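Local structure of uncharacterized peptidase Lmo0363 (Listeria monocytogenes, 3L4E) at residues 48-51 against 52-56. The protein is probably a serine-type peptidase of the S51 (peptidase E) family, although its own substrates and activity remain uncharacterized. Sequence-based numbering, arbitrary orientation.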
ATOM      1  N   ALA A  48     -10.681  -2.547   9.618  1.00 19.15           N
ATOM      2  CA  ALA A  48      -9.720  -2.785  10.692  1.00 17.39           C
ATOM      3  C   ALA A  48      -8.596  -1.750  10.611  1.00 17.19           C
ATOM      4  O   ALA A  48      -8.152  -1.215  11.627  1.00 17.27           O
ATOM      5  CB  ALA A  48      -9.169  -4.203  10.632  1.00 18.55           C
ATOM      6  N   GLY A  49      -8.139  -1.463   9.394  1.00 16.52           N
ATOM      7  CA  GLY A  49      -7.103  -0.466   9.215  1.00 16.56           C
ATOM      8  C   GLY A  49      -7.604   0.936   9.525  1.00 19.03           C
ATOM      9  O   GLY A  49      -6.908   1.721  10.171  1.00 15.04           O
ATOM     10  N   LYS A  50      -8.801   1.268   9.045  1.00 18.59           N
ATOM     11  CA  LYS A  50      -9.363   2.594   9.296  1.00 18.20           C
ATOM     12  C   LYS A  50      -9.550   2.864  10.789  1.00 16.86           C
ATOM     13  O   LYS A  50      -9.185   3.935  11.292  1.00 18.55           O
ATOM     14  CB  LYS A  50     -10.693   2.770   8.569  1.00 18.68           C
ATOM     15  CG  LYS A  50     -11.225   4.193   8.615  1.00 23.09           C
ATOM     16  CD  LYS A  50     -12.486   4.338   7.781  1.00 27.55           C
ATOM     17  CE  LYS A  50     -12.955   5.786   7.750  1.00 37.17           C
ATOM     18  NZ  LYS A  50     -14.138   5.982   6.862  1.00 42.47           N
ATOM     19  N   LYS A  51     -10.118   1.896  11.499  1.00 14.43           N
ATOM     20  CA  LYS A  51     -10.327   2.051  12.933  1.00 16.74           C
ATOM     21  C   LYS A  51      -8.999   2.121  13.687  1.00 17.33           C
ATOM     22  O   LYS A  51      -8.885   2.823  14.701  1.00 19.85           O
ATOM     23  CB  LYS A  51     -11.201   0.917  13.458  1.00 19.94           C
ATOM     24  CG  LYS A  51     -12.637   0.977  12.966  1.00 24.18           C
ATOM     25  CD  LYS A  51     -13.366  -0.331  13.267  1.00 30.40           C
ATOM     26  CE  LYS A  51     -14.792  -0.326  12.724  1.00 37.76           C
ATOM     27  NZ  LYS A  51     -15.455  -1.654  12.901  1.00 39.42           N
ATOM     28  N   ALA A  52      -7.987   1.409  13.193  1.00 16.26           N
ATOM     29  CA  ALA A  52      -6.667   1.457  13.823  1.00 16.78           C
ATOM     30  C   ALA A  52      -6.075   2.853  13.695  1.00 17.58           C
ATOM     31  O   ALA A  52      -5.552   3.405  14.670  1.00 16.82           O
ATOM     32  CB  ALA A  52      -5.727   0.406  13.221  1.00 15.64           C
ATOM     33  N   LEU A  53      -6.153   3.424  12.493  1.00 15.78           N
ATOM     34  CA  LEU A  53      -5.696   4.795  12.285  1.00 17.30           C
ATOM     35  C   LEU A  53      -6.428   5.746  13.239  1.00 19.27           C
ATOM     36  O   LEU A  53      -5.807   6.597  13.887  1.00 17.90           O
ATOM     37  CB  LEU A  53      -5.907   5.231  10.836  1.00 17.02           C
ATOM     38  CG  LEU A  53      -5.061   4.528   9.764  1.00 15.38           C
ATOM     39  CD1 LEU A  53      -5.632   4.818   8.375  1.00 16.85           C
ATOM     40  CD2 LEU A  53      -3.583   4.926   9.829  1.00 17.07           C
ATOM     41  N   GLU A  54      -7.747   5.598  13.326  1.00 18.03           N
ATOM     42  CA  GLU A  54      -8.550   6.488  14.161  1.00 17.90           C
ATOM     43  C   GLU A  54      -8.187   6.345  15.637  1.00 20.36           C
ATOM     44  O   GLU A  54      -8.228   7.321  16.390  1.00 25.36           O
ATOM     45  CB  GLU A  54     -10.042   6.257  13.915  1.00 20.25           C
ATOM     46  CG  GLU A  54     -10.496   6.795  12.558  1.00 22.17           C
ATOM     47  CD  GLU A  54     -11.892   6.373  12.172  1.00 30.54           C
ATOM     48  OE1 GLU A  54     -12.463   5.506  12.859  1.00 31.24           O
ATOM     49  OE2 GLU A  54     -12.415   6.906  11.171  1.00 31.24           O
ATOM     50  N   SER A  55      -7.803   5.139  16.041  1.00 21.02           N
ATOM     51  CA  SER A  55      -7.415   4.906  17.435  1.00 21.22           C
ATOM     52  C   SER A  55      -6.112   5.614  17.783  1.00 25.82           C
ATOM     53  O   SER A  55      -5.773   5.743  18.960  1.00 28.03           O
ATOM     54  CB  SER A  55      -7.278   3.412  17.732  1.00 21.90           C
ATOM     55  OG  SER A  55      -6.025   2.917  17.266  1.00 22.90           O
ATOM     56  N   LEU A  56      -5.381   6.068  16.764  1.00 22.67           N
ATOM     57  CA  LEU A  56      -4.118   6.769  16.974  1.00 18.54           C
ATOM     58  C   LEU A  56      -4.328   8.278  16.985  1.00 18.81           C
ATOM     59  O   LEU A  56      -3.382   9.052  17.147  1.00 20.50           O
ATOM     60  CB  LEU A  56      -3.122   6.408  15.867  1.00 16.18           C
ATOM     61  CG  LEU A  56      -2.744   4.935  15.756  1.00 18.68           C
ATOM     62  CD1 LEU A  56      -1.732   4.783  14.630  1.00 18.41           C
ATOM     63  CD2 LEU A  56      -2.207   4.407  17.089  1.00 19.75           C
TER
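The carbonyls of Ala48, Gly49, Lys50 and Lys51 accept the amides of Ala52, Leu53, Glu54 and Ser55, a local i-to-i+4 contact along the last turns of helix 44-55, which links strands 29-33 and 59-62. Of these four backbone bonds, Leu53 N to Gly49 O is the straightest (3.0 Å, 168° at the hydrogen). Beside strand 59-62, Lys50 and Glu54 cross at a slant, both touching Val60. The lysine, extended throughout with CG anti to its backbone N (chi1 -171°), brings CE to 3.6 Å from Glu54 OE2, while NZ stays 4.7 Å from that oxygen and forms its salt bridge with Glu62. At that separation the opposite charges of Lys50 and Glu54 may attract, but no salt bridge forms between them. Buried Leu53 has its CG 3.4 Å from Gly49 O, one turn back; its side chain also packs on Phe32 and Val60, on the sheet side of the helix. At the C-terminal end Ser55 OG folds back to donate to Ala52 O at 2.7 Å, and Leu56 N bonds to Leu53 O as the chain leaves the helix. A helix joining two adjacent parallel strands and packing on them is characteristic of the right-handed beta-alpha-beta crossover in alpha/beta folds.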